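Local structure of conserved domain protein (Bacillus anthracis, 3FBQ) at residues E36-I48 with L54-L66. The protein is of unknown function, a mostly beta-stranded bacterial protein whose chain includes regions related to domain families of unknown function in the E-set clan. Residues are numbered along the deposited sequence; the frame is centred on the assembly and turned at random.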
ATOM      1  N   GLU A  36      -9.212  12.572 -10.856  1.00 30.71           N
ATOM      2  CA  GLU A  36      -8.019  12.701 -11.700  1.00 31.10           C
ATOM      3  C   GLU A  36      -6.782  13.424 -11.164  1.00 29.94           C
ATOM      4  O   GLU A  36      -6.838  14.618 -10.949  1.00 30.70           O
ATOM      5  CB  GLU A  36      -8.392  13.343 -13.021  1.00 32.06           C
ATOM      6  CG  GLU A  36      -7.428  12.862 -14.055  1.00 37.21           C
ATOM      7  CD  GLU A  36      -7.599  13.505 -15.359  1.00 43.55           C
ATOM      8  OE1 GLU A  36      -6.546  13.853 -15.938  1.00 47.25           O
ATOM      9  OE2 GLU A  36      -8.761  13.662 -15.805  1.00 48.98           O
ATOM     10  N   SER A  37      -5.660  12.723 -11.007  1.00 28.71           N
ATOM     11  CA  SER A  37      -4.375  13.347 -10.655  1.00 27.54           C
ATOM     12  C   SER A  37      -3.323  12.721 -11.540  1.00 27.16           C
ATOM     13  O   SER A  37      -3.500  11.595 -12.006  1.00 27.42           O
ATOM     14  CB  SER A  37      -3.967  13.102  -9.195  1.00 27.77           C
ATOM     15  OG  SER A  37      -5.037  13.113  -8.286  1.00 27.79           O
ATOM     16  N   ASN A  38      -2.246  13.456 -11.785  1.00 26.12           N
ATOM     17  CA  ASN A  38      -1.038  12.912 -12.368  1.00 26.36           C
ATOM     18  C   ASN A  38      -1.112  12.196 -13.654  1.00 25.56           C
ATOM     19  O   ASN A  38      -0.391  11.210 -13.827  1.00 25.87           O
ATOM     20  CB  ASN A  38      -0.440  11.894 -11.458  1.00 27.58           C
ATOM     21  CG  ASN A  38       0.572  12.465 -10.583  1.00 32.73           C
ATOM     22  OD1 ASN A  38       0.246  12.802  -9.434  1.00 40.32           O
ATOM     23  ND2 ASN A  38       1.815  12.635 -11.094  1.00 33.37           N
ATOM     24  N   GLY A  39      -1.943  12.662 -14.555  1.00 24.71           N
ATOM     25  CA  GLY A  39      -2.134  11.975 -15.800  1.00 25.03           C
ATOM     26  C   GLY A  39      -3.043  10.764 -15.739  1.00 25.87           C
ATOM     27  O   GLY A  39      -3.258  10.121 -16.778  1.00 27.01           O
ATOM     28  N   VAL A  40      -3.584  10.447 -14.554  1.00 24.65           N
ATOM     29  CA  VAL A  40      -4.428   9.280 -14.386  1.00 24.12           C
ATOM     30  C   VAL A  40      -5.899   9.589 -13.917  1.00 23.93           C
ATOM     31  O   VAL A  40      -6.159  10.050 -12.797  1.00 22.67           O
ATOM     32  CB  VAL A  40      -3.700   8.243 -13.412  1.00 25.50           C
ATOM     33  CG1 VAL A  40      -4.435   6.883 -13.310  1.00 21.59           C
ATOM     34  CG2 VAL A  40      -2.253   8.042 -13.839  1.00 24.59           C
ATOM     35  N   LYS A  41      -6.851   9.258 -14.780  1.00 23.76           N
ATOM     36  CA  LYS A  41      -8.259   9.417 -14.515  1.00 23.99           C
ATOM     37  C   LYS A  41      -8.779   8.085 -14.065  1.00 24.11           C
ATOM     38  O   LYS A  41      -8.732   7.137 -14.854  1.00 25.68           O
ATOM     39  CB  LYS A  41      -8.925   9.833 -15.841  1.00 24.73           C
ATOM     40  CG  LYS A  41     -10.316  10.452 -15.702  1.00 25.14           C
ATOM     41  CD  LYS A  41     -10.886  11.036 -16.993  1.00 21.04           C
ATOM     42  CE  LYS A  41     -12.381  11.307 -16.766  1.00 23.86           C
ATOM     43  NZ  LYS A  41     -13.263  11.522 -17.979  1.00 25.88           N
ATOM     44  N   VAL A  42      -9.221   7.965 -12.807  1.00 23.77           N
ATOM     45  CA  VAL A  42      -9.947   6.762 -12.325  1.00 22.34           C
ATOM     46  C   VAL A  42     -11.461   7.057 -12.204  1.00 23.22           C
ATOM     47  O   VAL A  42     -11.815   8.031 -11.566  1.00 22.48           O
ATOM     48  CB  VAL A  42      -9.464   6.265 -10.961  1.00 23.08           C
ATOM     49  CG1 VAL A  42     -10.282   4.983 -10.504  1.00 19.07           C
ATOM     50  CG2 VAL A  42      -7.919   5.984 -10.968  1.00 22.30           C
ATOM     51  N   THR A  43     -12.310   6.227 -12.857  1.00 23.31           N
ATOM     52  CA  THR A  43     -13.751   6.258 -12.794  1.00 23.20           C
ATOM     53  C   THR A  43     -14.267   5.029 -12.116  1.00 25.53           C
ATOM     54  O   THR A  43     -13.774   3.928 -12.343  1.00 25.10           O
ATOM     55  CB  THR A  43     -14.312   6.251 -14.172  1.00 22.70           C
ATOM     56  OG1 THR A  43     -13.752   7.386 -14.801  1.00 24.52           O
ATOM     57  CG2 THR A  43     -15.897   6.425 -14.193  1.00 17.42           C
ATOM     58  N   ILE A  44     -15.275   5.209 -11.268  1.00 27.43           N
ATOM     59  CA  ILE A  44     -15.905   4.089 -10.579  1.00 28.14           C
ATOM     60  C   ILE A  44     -17.327   3.864 -11.082  1.00 28.88           C
ATOM     61  O   ILE A  44     -18.262   4.544 -10.660  1.00 29.43           O
ATOM     62  CB  ILE A  44     -15.939   4.313  -9.055  1.00 27.82           C
ATOM     63  CG1 ILE A  44     -14.912   3.415  -8.362  1.00 26.14           C
ATOM     64  CG2 ILE A  44     -17.335   4.052  -8.511  1.00 27.63           C
ATOM     65  CD1 ILE A  44     -15.384   2.857  -7.038  1.00 22.20           C
ATOM     66  N   ASN A  45     -17.484   2.902 -11.986  1.00 29.30           N
ATOM     67  CA  ASN A  45     -18.642   2.864 -12.872  1.00 29.41           C
ATOM     68  C   ASN A  45     -19.873   2.284 -12.184  1.00 29.98           C
ATOM     69  O   ASN A  45     -20.651   3.012 -11.567  1.00 31.77           O
ATOM     70  CB  ASN A  45     -18.321   2.067 -14.138  1.00 29.44           C
ATOM     71  CG  ASN A  45     -17.369   2.798 -15.062  1.00 30.55           C
ATOM     72  OD1 ASN A  45     -17.733   3.794 -15.686  1.00 33.34           O
ATOM     73  ND2 ASN A  45     -16.139   2.306 -15.154  1.00 29.93           N
ATOM     74  N   ASP A  46     -20.043   0.971 -12.294  1.00 30.96           N
ATOM     75  CA  ASP A  46     -21.203   0.297 -11.722  1.00 32.01           C
ATOM     76  C   ASP A  46     -20.976  -0.036 -10.251  1.00 31.07           C
ATOM     77  O   ASP A  46     -19.868  -0.392  -9.850  1.00 32.34           O
ATOM     78  CB  ASP A  46     -21.526  -0.975 -12.506  1.00 33.85           C
ATOM     79  CG  ASP A  46     -22.121  -0.683 -13.871  1.00 37.62           C
ATOM     80  OD1 ASP A  46     -22.422  -1.646 -14.607  1.00 43.96           O
ATOM     81  OD2 ASP A  46     -22.287   0.509 -14.206  1.00 41.29           O
ATOM     82  N   VAL A  47     -22.032   0.079  -9.453  1.00 29.55           N
ATOM     83  CA  VAL A  47     -21.953  -0.223  -8.029  1.00 28.86           C
ATOM     84  C   VAL A  47     -23.122  -1.095  -7.584  1.00 27.58           C
ATOM     85  O   VAL A  47     -24.249  -0.925  -8.050  1.00 27.27           O
ATOM     86  CB  VAL A  47     -21.930   1.062  -7.179  1.00 28.98           C
ATOM     87  CG1 VAL A  47     -23.251   1.806  -7.308  1.00 31.46           C
ATOM     88  CG2 VAL A  47     -21.637   0.730  -5.724  1.00 28.43           C
ATOM     89  N   ILE A  48     -22.846  -2.029  -6.679  1.00 25.94           N
ATOM     90  CA  ILE A  48     -23.863  -2.995  -6.229  1.00 22.80           C
ATOM     91  C   ILE A  48     -23.394  -3.729  -4.975  1.00 22.95           C
ATOM     92  O   ILE A  48     -22.216  -3.949  -4.760  1.00 22.37           O
ATOM     93  CB  ILE A  48     -24.106  -4.066  -7.282  1.00 22.90           C
ATOM     94  CG1 ILE A  48     -25.508  -4.732  -7.098  1.00 20.05           C
ATOM     95  CG2 ILE A  48     -22.920  -5.109  -7.318  1.00 19.83           C
ATOM     96  CD1 ILE A  48     -25.874  -5.722  -8.193  1.00 13.73           C
ATOM     97  N   LEU A  54     -19.728  -6.298  -1.774  1.00 24.86           N
ATOM     98  CA  LEU A  54     -19.870  -5.059  -2.514  1.00 23.96           C
ATOM     99  C   LEU A  54     -18.972  -5.177  -3.722  1.00 24.18           C
ATOM    100  O   LEU A  54     -17.804  -5.554  -3.594  1.00 24.54           O
ATOM    101  CB  LEU A  54     -19.433  -3.920  -1.651  1.00 23.26           C
ATOM    102  CG  LEU A  54     -19.105  -2.628  -2.386  1.00 24.20           C
ATOM    103  CD1 LEU A  54     -20.348  -1.780  -2.771  1.00 22.54           C
ATOM    104  CD2 LEU A  54     -18.097  -1.820  -1.512  1.00 23.88           C
ATOM    105  N   SER A  55     -19.525  -4.952  -4.904  1.00 24.26           N
ATOM    106  CA  SER A  55     -18.744  -5.149  -6.088  1.00 25.22           C
ATOM    107  C   SER A  55     -18.835  -3.869  -6.823  1.00 27.29           C
ATOM    108  O   SER A  55     -19.879  -3.190  -6.859  1.00 29.12           O
ATOM    109  CB  SER A  55     -19.179  -6.332  -6.951  1.00 24.49           C
ATOM    110  OG  SER A  55     -19.862  -7.330  -6.185  1.00 25.25           O
ATOM    111  N   ILE A  56     -17.691  -3.514  -7.369  1.00 28.74           N
ATOM    112  CA  ILE A  56     -17.479  -2.239  -7.971  1.00 29.85           C
ATOM    113  C   ILE A  56     -16.725  -2.412  -9.281  1.00 30.77           C
ATOM    114  O   ILE A  56     -15.851  -3.297  -9.422  1.00 31.26           O
ATOM    115  CB  ILE A  56     -16.681  -1.438  -6.970  1.00 30.75           C
ATOM    116  CG1 ILE A  56     -17.570  -0.373  -6.445  1.00 29.91           C
ATOM    117  CG2 ILE A  56     -15.193  -1.034  -7.424  1.00 26.21           C
ATOM    118  CD1 ILE A  56     -16.804   0.444  -5.516  1.00 38.47           C
ATOM    119  N   THR A  57     -17.049  -1.530 -10.213  1.00 30.38           N
ATOM    120  CA  THR A  57     -16.566  -1.604 -11.556  1.00 29.55           C
ATOM    121  C   THR A  57     -15.875  -0.279 -11.841  1.00 28.76           C
ATOM    122  O   THR A  57     -16.328   0.789 -11.371  1.00 28.79           O
ATOM    123  CB  THR A  57     -17.788  -1.924 -12.406  1.00 29.54           C
ATOM    124  OG1 THR A  57     -17.776  -3.341 -12.704  1.00 32.82           O
ATOM    125  CG2 THR A  57     -17.820  -1.172 -13.628  1.00 31.16           C
ATOM    126  N   TYR A  58     -14.747  -0.309 -12.537  1.00 27.22           N
ATOM    127  CA  TYR A  58     -14.052   0.937 -12.738  1.00 26.24           C
ATOM    128  C   TYR A  58     -13.302   0.969 -14.024  1.00 26.57           C
ATOM    129  O   TYR A  58     -13.040  -0.073 -14.626  1.00 27.05           O
ATOM    130  CB  TYR A  58     -13.077   1.204 -11.585  1.00 25.06           C
ATOM    131  CG  TYR A  58     -11.952   0.201 -11.552  1.00 25.29           C
ATOM    132  CD1 TYR A  58     -12.045  -0.978 -10.765  1.00 20.48           C
ATOM    133  CD2 TYR A  58     -10.812   0.392 -12.333  1.00 23.93           C
ATOM    134  CE1 TYR A  58     -11.074  -1.883 -10.757  1.00 18.76           C
ATOM    135  CE2 TYR A  58      -9.794  -0.544 -12.343  1.00 24.35           C
ATOM    136  CZ  TYR A  58      -9.922  -1.667 -11.537  1.00 23.70           C
ATOM    137  OH  TYR A  58      -8.900  -2.580 -11.558  1.00 23.82           O
ATOM    138  N   SER A  59     -12.918   2.178 -14.425  1.00 27.12           N
ATOM    139  CA  SER A  59     -11.965   2.385 -15.509  1.00 27.34           C
ATOM    140  C   SER A  59     -10.749   3.099 -15.031  1.00 26.75           C
ATOM    141  O   SER A  59     -10.758   3.791 -14.037  1.00 26.46           O
ATOM    142  CB  SER A  59     -12.580   3.197 -16.623  1.00 26.82           C
ATOM    143  OG  SER A  59     -13.942   2.864 -16.611  1.00 32.62           O
ATOM    144  N   LEU A  60      -9.690   2.947 -15.786  1.00 27.55           N
ATOM    145  CA  LEU A  60      -8.463   3.542 -15.435  1.00 29.18           C
ATOM    146  C   LEU A  60      -7.916   4.012 -16.783  1.00 30.38           C
ATOM    147  O   LEU A  60      -7.797   3.198 -17.695  1.00 30.54           O
ATOM    148  CB  LEU A  60      -7.621   2.459 -14.782  1.00 29.22           C
ATOM    149  CG  LEU A  60      -6.187   2.761 -14.405  1.00 30.32           C
ATOM    150  CD1 LEU A  60      -6.272   3.652 -13.224  1.00 32.20           C
ATOM    151  CD2 LEU A  60      -5.451   1.470 -14.086  1.00 26.18           C
ATOM    152  N   GLU A  61      -7.685   5.328 -16.919  1.00 30.82           N
ATOM    153  CA  GLU A  61      -7.202   5.921 -18.150  1.00 32.29           C
ATOM    154  C   GLU A  61      -6.010   6.762 -17.849  1.00 32.65           C
ATOM    155  O   GLU A  61      -6.001   7.484 -16.859  1.00 33.80           O
ATOM    156  CB  GLU A  61      -8.226   6.810 -18.798  1.00 32.54           C
ATOM    157  CG  GLU A  61      -9.431   6.076 -19.218  1.00 39.36           C
ATOM    158  CD  GLU A  61     -10.509   7.030 -19.554  1.00 46.90           C
ATOM    159  OE1 GLU A  61     -10.166   7.987 -20.290  1.00 50.40           O
ATOM    160  OE2 GLU A  61     -11.660   6.858 -19.053  1.00 49.08           O
ATOM    161  N   SER A  62      -5.005   6.678 -18.708  1.00 32.78           N
ATOM    162  CA  SER A  62      -3.793   7.358 -18.481  1.00 33.72           C
ATOM    163  C   SER A  62      -3.212   8.080 -19.683  1.00 35.37           C
ATOM    164  O   SER A  62      -3.733   7.990 -20.779  1.00 34.87           O
ATOM    165  CB  SER A  62      -2.767   6.397 -18.019  1.00 32.68           C
ATOM    166  OG  SER A  62      -1.605   7.178 -17.847  1.00 33.67           O
ATOM    167  N   GLU A  63      -2.119   8.802 -19.460  1.00 37.33           N
ATOM    168  CA  GLU A  63      -1.573   9.699 -20.472  1.00 39.36           C
ATOM    169  C   GLU A  63      -0.430   9.038 -21.235  1.00 39.90           C
ATOM    170  O   GLU A  63       0.332   9.706 -21.934  1.00 40.46           O
ATOM    171  CB  GLU A  63      -1.091  11.002 -19.830  1.00 39.87           C
ATOM    172  CG  GLU A  63      -2.202  11.834 -19.210  1.00 44.37           C
ATOM    173  CD  GLU A  63      -2.906  12.713 -20.224  1.00 52.12           C
ATOM    174  OE1 GLU A  63      -3.074  12.272 -21.382  1.00 55.97           O
ATOM    175  OE2 GLU A  63      -3.293  13.846 -19.866  1.00 53.10           O
ATOM    176  N   GLN A  64      -0.315   7.721 -21.095  1.00 40.44           N
ATOM    177  CA  GLN A  64       0.986   7.071 -20.985  1.00 40.53           C
ATOM    178  C   GLN A  64       0.848   5.644 -20.467  1.00 41.44           C
ATOM    179  O   GLN A  64       0.003   5.361 -19.617  1.00 42.32           O
ATOM    180  CB  GLN A  64       1.910   7.877 -20.069  1.00 40.90           C
ATOM    181  CG  GLN A  64       1.657   7.661 -18.586  1.00 42.52           C
ATOM    182  CD  GLN A  64       2.882   7.149 -17.854  1.00 41.12           C
ATOM    183  OE1 GLN A  64       4.013   7.479 -18.209  1.00 37.58           O
ATOM    184  NE2 GLN A  64       2.662   6.339 -16.826  1.00 42.24           N
ATOM    185  N   ASP A  65       1.683   4.749 -20.983  1.00 41.63           N
ATOM    186  CA  ASP A  65       1.372   3.325 -20.988  1.00 42.69           C
ATOM    187  C   ASP A  65       1.304   2.770 -19.570  1.00 42.73           C
ATOM    188  O   ASP A  65       2.212   2.981 -18.767  1.00 43.64           O
ATOM    189  CB  ASP A  65       2.409   2.552 -21.806  1.00 43.43           C
ATOM    190  CG  ASP A  65       1.926   2.233 -23.207  1.00 46.15           C
ATOM    191  OD1 ASP A  65       1.527   3.171 -23.929  1.00 47.71           O
ATOM    192  OD2 ASP A  65       1.945   1.043 -23.587  1.00 48.46           O
ATOM    193  N   LEU A  66       0.223   2.058 -19.269  1.00 42.69           N
ATOM    194  CA  LEU A  66       0.159   1.231 -18.070  1.00 42.66           C
ATOM    195  C   LEU A  66       0.849  -0.112 -18.288  1.00 42.95           C
ATOM    196  O   LEU A  66       1.208  -0.799 -17.333  1.00 42.37           O
ATOM    197  CB  LEU A  66      -1.294   1.013 -17.646  1.00 43.56           C
ATOM    198  CG  LEU A  66      -1.988   2.198 -16.972  1.00 43.39           C
ATOM    199  CD1 LEU A  66      -1.144   2.737 -15.829  1.00 40.76           C
ATOM    200  CD2 LEU A  66      -2.289   3.292 -17.985  1.00 46.18           C
TER
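Val40, Val42 and Leu60 form a small apolar cluster on one face of two neighbouring strands. With CG of Leu60 anti to its backbone N (chi1 174°), CD1 rests against a methyl of each valine, 3.6 Å from Val42 CG2 and 3.7 Å from Val40 CG1. Branched at CB, the valines suit extended backbone and keep their methyls close to the sheet. Ile44, Tyr58, Val47 and Ile56 continue this buried face, with Ile44 CG1 4.3 Å from Tyr58 CB and Val47 CG2 4.3 Å from Ile56 CG1.

Beneath these side chains, strands 40-49 and 53-62 make an antiparallel beta hairpin. Lys41 and Glu61 form a hydrogen-bonded pair: Lys41 N gives a bond to Glu61 O, and Glu61 N returns one to Lys41 O, 2.9 Å long with an N-H...O angle of 162°. Thr43 with Ser59 and Ile48 with Ser55 are paired likewise. Between Ile44 and Val47 the register slips by one residue in a beta bulge, where Thr57 N bonds to Asp46 O at 3.1 Å. Thr57 CB points toward the partner strand; branched there, the residue offers carbon to Asp46 CB, 3.9 Å from Thr57 CB, while the Asp46 carboxylate makes a salt bridge with Lys25.

The face bearing Lys41, Glu61, Thr43 and Ser59 is more polar. The long, extended chain of Lys41 can carry its amine from the strand to the carbonyl O of Pro221 of a second subunit. Across the apolar face lies strand 114-126, whose Trp119 touches Val42 and Ile44 and meets the Tyr58 ring with planes at about 50°; Phe117 of that strand covers Ile56.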